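Local coordinates for peptide-binding protein (Photobacterium damsela subsp. piscicida, PDB 6SQX) that acts as a secreted NlpC/P60 endopeptidase that cleaves the peptidoglycan of potentially competing bacteria, probably by cysteine-peptidase chemistry, at residues A72-F77 with P132-D137; H139-I144 with P186-H191. One frame throughout, in Å; residues are numbered along the deposited sequence.

Contact 1 of 2, residues A72-F77 with P132-D137; sequences ANQNDF and PNIPCD
Gln-74 bridges to the backbone of Ile-134 from a loop shaped by an Asx turn, joining the segment that leads into strand 76-78 to the loop preceding strand 142-145. The turn is set by Asn-73, whose OD1 accepts from the backbone N of both Asn-75 and Asp-76, while its ND2 meets Asp-76 OD2 from above the carboxylate plane. Gln-74 follows. Its CG lies anti to the carbonyl carbon and the chain runs extended beyond it (chi2 174°), carrying the amide to the 132-137 loop. There NE2 donates to Ile-134 O at 2.8 Å, nearly straight at 174°; Ile-134 O lies in the plane of the Gln-74 amide, whereas NE2 stands 26° out of the plane of the accepting carbonyl. NE2 also bonds to Leu-189 O of strand 186-192. A water donates to Gln-74 OE1 (2.7 Å) and to Ile-134 O (3.1 Å), so two donors grip that carbonyl and the orientation of the amide is fixed at both ends. The same OE1 lies 3.6 Å from Cys-136 CB, beside the disulfide to Cys-141. Asn-75 adds a lighter touch at the margin: its side chain crosses the ring of Pro-132 at about a right angle, OD1 lying 4.2 Å from Pro-132 CG.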
loop_
_atom_site.group_PDB
_atom_site.type_symbol
_atom_site.label_atom_id
_atom_site.label_comp_id
_atom_site.label_asym_id
_atom_site.label_seq_id
_atom_site.Cartn_x
_atom_site.Cartn_y
_atom_site.Cartn_z
ATOM N N ALA A 72 -7.091 -13.234 -17.052
ATOM C CA ALA A 72 -6.520 -13.714 -15.807
ATOM C C ALA A 72 -6.774 -15.213 -15.634
ATOM O O ALA A 72 -7.762 -15.764 -16.143
ATOM C CB ALA A 72 -7.183 -12.954 -14.651
ATOM N N ASN A 73 -5.876 -15.869 -14.904
ATOM C CA ASN A 73 -6.020 -17.295 -14.637
ATOM C C ASN A 73 -5.482 -17.613 -13.248
ATOM O O ASN A 73 -4.857 -16.769 -12.592
ATOM C CB ASN A 73 -5.369 -18.173 -15.739
ATOM C CG ASN A 73 -3.856 -18.057 -15.759
ATOM O OD1 ASN A 73 -3.190 -18.342 -14.765
ATOM N ND2 ASN A 73 -3.299 -17.641 -16.902
ATOM N N GLN A 74 -5.725 -18.848 -12.794
ATOM C CA GLN A 74 -5.390 -19.218 -11.423
ATOM C C GLN A 74 -3.925 -19.591 -11.229
ATOM O O GLN A 74 -3.504 -19.800 -10.079
ATOM C CB GLN A 74 -6.257 -20.377 -10.932
ATOM C CG GLN A 74 -7.732 -20.043 -10.708
ATOM C CD GLN A 74 -8.499 -21.279 -10.374
ATOM O OE1 GLN A 74 -8.458 -22.262 -11.135
ATOM N NE2 GLN A 74 -9.169 -21.289 -9.231
ATOM N N ASN A 75 -3.128 -19.663 -12.307
ATOM C CA ASN A 75 -1.750 -20.149 -12.230
ATOM C C ASN A 75 -0.701 -19.043 -12.246
ATOM O O ASN A 75 0.432 -19.267 -11.778
ATOM C CB ASN A 75 -1.486 -21.139 -13.373
ATOM C CG ASN A 75 -2.419 -22.306 -13.308
ATOM O OD1 ASN A 75 -2.313 -23.143 -12.410
ATOM N ND2 ASN A 75 -3.363 -22.372 -14.249
ATOM N N ASP A 76 -1.040 -17.893 -12.811
ATOM C CA ASP A 76 -0.099 -16.817 -13.093
ATOM C C ASP A 76 -0.500 -15.593 -12.283
ATOM O O ASP A 76 -1.686 -15.247 -12.220
ATOM C CB ASP A 76 -0.145 -16.429 -14.593
ATOM C CG ASP A 76 0.183 -17.603 -15.539
ATOM O OD1 ASP A 76 0.890 -18.535 -15.087
ATOM O OD2 ASP A 76 -0.261 -17.552 -16.705
ATOM N N PHE A 77 0.495 -14.920 -11.707
ATOM C CA PHE A 77 0.273 -13.711 -10.921
ATOM C C PHE A 77 1.189 -12.599 -11.417
ATOM O O PHE A 77 2.398 -12.808 -11.568
ATOM C CB PHE A 77 0.510 -13.962 -9.416
ATOM C CG PHE A 77 0.655 -12.695 -8.618
ATOM C CD1 PHE A 77 -0.441 -11.843 -8.413
ATOM C CD2 PHE A 77 1.891 -12.339 -8.106
ATOM C CE1 PHE A 77 -0.303 -10.646 -7.677
ATOM C CE2 PHE A 77 2.032 -11.133 -7.382
ATOM C CZ PHE A 77 0.930 -10.296 -7.190
ATOM N N PRO A 132 -4.326 -25.933 -8.350
ATOM C CA PRO A 132 -5.188 -25.052 -7.555
ATOM C C PRO A 132 -6.504 -25.788 -7.289
ATOM O O PRO A 132 -7.083 -26.346 -8.239
ATOM C CB PRO A 132 -5.382 -23.847 -8.487
ATOM C CG PRO A 132 -5.361 -24.432 -9.881
ATOM C CD PRO A 132 -4.414 -25.632 -9.798
ATOM N N ASN A 133 -6.970 -25.847 -6.040
ATOM C CA ASN A 133 -8.082 -26.740 -5.724
ATOM C C ASN A 133 -9.450 -26.075 -5.735
ATOM O O ASN A 133 -10.443 -26.745 -5.416
ATOM C CB ASN A 133 -7.857 -27.502 -4.414
ATOM C CG ASN A 133 -7.911 -26.606 -3.197
ATOM O OD1 ASN A 133 -8.386 -25.467 -3.253
ATOM N ND2 ASN A 133 -7.432 -27.128 -2.073
ATOM N N ILE A 134 -9.546 -24.809 -6.123
ATOM C CA ILE A 134 -10.838 -24.140 -6.287
ATOM C C ILE A 134 -11.226 -24.221 -7.760
ATOM O O ILE A 134 -10.511 -23.671 -8.603
ATOM C CB ILE A 134 -10.803 -22.685 -5.796
ATOM C CG1 ILE A 134 -10.617 -22.674 -4.277
ATOM C CG2 ILE A 134 -12.114 -21.961 -6.190
ATOM C CD1 ILE A 134 -10.569 -21.300 -3.647
ATOM N N PRO A 135 -12.311 -24.906 -8.116
ATOM C CA PRO A 135 -12.651 -25.026 -9.540
ATOM C C PRO A 135 -12.952 -23.664 -10.142
ATOM O O PRO A 135 -13.362 -22.733 -9.445
ATOM C CB PRO A 135 -13.910 -25.903 -9.538
ATOM C CG PRO A 135 -13.979 -26.514 -8.173
ATOM C CD PRO A 135 -13.281 -25.581 -7.243
ATOM N N CYS A 136 -12.751 -23.537 -11.453
ATOM C CA CYS A 136 -13.017 -22.246 -12.081
ATOM C C CYS A 136 -13.813 -22.374 -13.376
ATOM O O CYS A 136 -13.667 -21.547 -14.279
ATOM C CB CYS A 136 -11.753 -21.410 -12.284
ATOM S SG CYS A 136 -12.144 -19.625 -12.470
ATOM N N ASP A 137 -14.670 -23.386 -13.476
ATOM C CA ASP A 137 -15.520 -23.504 -14.662
ATOM C C ASP A 137 -16.462 -22.301 -14.772
ATOM O O ASP A 137 -16.952 -21.773 -13.767
ATOM C CB ASP A 137 -16.330 -24.803 -14.617
ATOM C CG ASP A 137 -15.463 -26.050 -14.768
ATOM O OD1 ASP A 137 -14.478 -26.022 -15.542
ATOM O OD2 ASP A 137 -15.773 -27.069 -14.110
HETATM O O HOH W 1 -9.031 -24.910 -10.992
#

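Contact 2 of 2, residues H139-I144 with P186-H191; sequences HSCRGI and PIMLIH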
loop_
_atom_site.group_PDB
_atom_site.type_symbol
_atom_site.label_atom_id
_atom_site.label_comp_id
_atom_site.label_asym_id
_atom_site.label_seq_id
_atom_site.Cartn_x
_atom_site.Cartn_y
_atom_site.Cartn_z
ATOM N N HIS A 139 -15.727 -19.315 -15.190
ATOM C CA HIS A 139 -15.142 -18.219 -14.413
ATOM C C HIS A 139 -15.695 -18.140 -12.992
ATOM O O HIS A 139 -15.732 -17.060 -12.390
ATOM C CB HIS A 139 -15.292 -16.879 -15.141
ATOM C CG HIS A 139 -14.729 -16.884 -16.527
ATOM N ND1 HIS A 139 -13.374 -16.928 -16.778
ATOM C CD2 HIS A 139 -15.336 -16.839 -17.737
ATOM C CE1 HIS A 139 -13.171 -16.932 -18.087
ATOM N NE2 HIS A 139 -14.344 -16.880 -18.690
ATOM N N SER A 140 -16.044 -19.272 -12.396
ATOM C CA SER A 140 -16.643 -19.258 -11.063
ATOM C C SER A 140 -15.677 -18.852 -9.957
ATOM O O SER A 140 -16.130 -18.587 -8.837
ATOM C CB SER A 140 -17.256 -20.622 -10.729
ATOM O OG SER A 140 -16.277 -21.665 -10.702
ATOM N N CYS A 141 -14.384 -18.792 -10.227
ATOM C CA CYS A 141 -13.411 -18.404 -9.209
ATOM C C CYS A 141 -13.229 -16.894 -9.124
ATOM O O CYS A 141 -12.448 -16.432 -8.287
ATOM C CB CYS A 141 -12.061 -19.127 -9.421
ATOM S SG CYS A 141 -11.177 -18.668 -10.942
ATOM N N ARG A 142 -13.889 -16.121 -9.984
ATOM C CA ARG A 142 -13.924 -14.681 -9.755
ATOM C C ARG A 142 -14.606 -14.401 -8.432
ATOM O O ARG A 142 -15.565 -15.078 -8.059
ATOM C CB ARG A 142 -14.699 -13.997 -10.879
ATOM C CG ARG A 142 -13.974 -14.124 -12.234
ATOM C CD ARG A 142 -14.753 -13.560 -13.423
ATOM N NE ARG A 142 -13.915 -13.666 -14.611
ATOM C CZ ARG A 142 -14.356 -13.604 -15.861
ATOM N NH1 ARG A 142 -15.656 -13.456 -16.128
ATOM N NH2 ARG A 142 -13.472 -13.694 -16.853
ATOM N N GLY A 143 -14.090 -13.396 -7.718
ATOM C CA GLY A 143 -14.615 -13.121 -6.397
ATOM C C GLY A 143 -14.459 -11.687 -5.949
ATOM O O GLY A 143 -14.073 -10.801 -6.725
ATOM N N ILE A 144 -14.777 -11.451 -4.677
ATOM C CA ILE A 144 -14.743 -10.108 -4.108
ATOM C C ILE A 144 -14.426 -10.211 -2.622
ATOM O O ILE A 144 -14.804 -11.178 -1.953
ATOM C CB ILE A 144 -16.078 -9.374 -4.415
ATOM C CG1 ILE A 144 -15.934 -7.853 -4.252
ATOM C CG2 ILE A 144 -17.244 -9.902 -3.568
ATOM C CD1 ILE A 144 -17.072 -7.085 -4.894
ATOM N N PRO A 186 -12.135 -6.429 -6.242
ATOM C CA PRO A 186 -12.238 -7.591 -7.151
ATOM C C PRO A 186 -11.009 -8.493 -7.022
ATOM O O PRO A 186 -9.861 -8.026 -7.040
ATOM C CB PRO A 186 -12.295 -6.944 -8.546
ATOM C CG PRO A 186 -12.784 -5.554 -8.328
ATOM C CD PRO A 186 -12.081 -5.166 -7.007
ATOM N N ILE A 187 -11.250 -9.795 -6.873
ATOM C CA ILE A 187 -10.176 -10.764 -6.668
ATOM C C ILE A 187 -10.453 -12.019 -7.484
ATOM O O ILE A 187 -11.512 -12.189 -8.084
ATOM C CB ILE A 187 -9.979 -11.135 -5.175
ATOM C CG1 ILE A 187 -11.310 -11.710 -4.638
ATOM C CG2 ILE A 187 -9.524 -9.896 -4.380
ATOM C CD1 ILE A 187 -11.264 -12.208 -3.228
ATOM N N MET A 188 -9.480 -12.911 -7.475
ATOM C CA MET A 188 -9.684 -14.260 -7.956
ATOM C C MET A 188 -9.339 -15.215 -6.829
ATOM O O MET A 188 -8.335 -15.013 -6.133
ATOM C CB MET A 188 -8.730 -14.527 -9.108
ATOM C CG MET A 188 -8.841 -15.950 -9.696
ATOM S SD MET A 188 -7.886 -16.256 -11.199
ATOM C CE MET A 188 -8.869 -15.324 -12.406
ATOM N N LEU A 189 -10.188 -16.241 -6.651
ATOM C CA LEU A 189 -9.986 -17.279 -5.653
ATOM C C LEU A 189 -9.152 -18.392 -6.282
ATOM O O LEU A 189 -9.476 -18.869 -7.383
ATOM C CB LEU A 189 -11.342 -17.820 -5.183
ATOM C CG LEU A 189 -12.351 -16.754 -4.706
ATOM C CD1 LEU A 189 -13.567 -17.481 -4.147
ATOM C CD2 LEU A 189 -11.797 -15.737 -3.710
ATOM N N ILE A 190 -8.080 -18.821 -5.610
ATOM C CA ILE A 190 -7.112 -19.746 -6.197
ATOM C C ILE A 190 -7.176 -21.125 -5.552
ATOM O O ILE A 190 -7.279 -22.143 -6.250
ATOM C CB ILE A 190 -5.682 -19.172 -6.123
ATOM C CG1 ILE A 190 -5.592 -17.817 -6.818
ATOM C CG2 ILE A 190 -4.659 -20.171 -6.736
ATOM C CD1 ILE A 190 -4.411 -16.985 -6.291
ATOM N N HIS A 191 -7.098 -21.188 -4.223
ATOM C CA HIS A 191 -6.824 -22.447 -3.544
ATOM C C HIS A 191 -7.274 -22.303 -2.102
ATOM O O HIS A 191 -7.143 -21.228 -1.517
ATOM C CB HIS A 191 -5.308 -22.704 -3.622
ATOM C CG HIS A 191 -4.886 -24.069 -3.166
ATOM N ND1 HIS A 191 -5.043 -25.193 -3.946
ATOM C CD2 HIS A 191 -4.294 -24.486 -2.017
ATOM C CE1 HIS A 191 -4.585 -26.245 -3.295
ATOM N NE2 HIS A 191 -4.112 -25.847 -2.127
#
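Cys-141 turns its sulfur alongside the Met-188 side chain where strand 142-145 begins to pair antiparallel with strand 186-192, within the five-stranded sheet of the SH3b-type domain. SG sits between the backbone N and the carbonyl carbon of its own residue (chi1 66°), which puts it 3.8 Å from Met-188 CG and 4.1 Å from Met-188 SD. Cys-141 CB meets the neighbouring main chain instead, 3.3 Å from Leu-189 O. Leu-189 answers from its own strand: its CG comes within 3.6 Å of Cys-141 O, the same oxygen that accepts a 2.8 Å bond from Leu-189 N. Further along, Gly-143 and Ile-187 form a hydrogen-bonded pair in which each N donates to the other's O. With chi1 at 58°, Ile-187 sends CG1 across the Gly-143 backbone, 3.4 Å from Gly-143 C, and CD1 onward to 3.8 Å from Ile-144 C. Arg-142 lies with Met-188 on the other face of the sheet. Across the type I turn from His-139 to Arg-142, the guanidinium lies over the His-139 ring: NH2 stands 3.2 Å above one face, offset toward the rim, with His-139 CG over the centre of the guanidinium. The same NH2 forms a salt bridge with Asp-70. The pairing therefore rests on backbone bonds and apolar packing, with Gly-143 O receiving a further bond from Trp-68 NE1, while the charge of Arg-142 is directed to a partner outside the two strands.

How the contacts relate
Contact 2 is the buried member of the pair, a strand-to-strand pairing within the SH3b-type sheet; contact 1 lies toward the surface, with its centre about 8 Å from that of contact 2, and joins the loop leading into strand 76-78 to an irregular loop. Their chemistry follows: one side-chain amide and a water do most of the work in contact 1, whereas main-chain bonds and apolar side chains, sulfur among them, do it in contact 2. Strand 186-192 is touched by both. The disulfide between Cys-136 and Cys-141 ties them covalently at the turn before strand 142-145, and a probable hydrogen bond from Asn-133 N to His-191 ND1 adds a polar tie at strand 186-192.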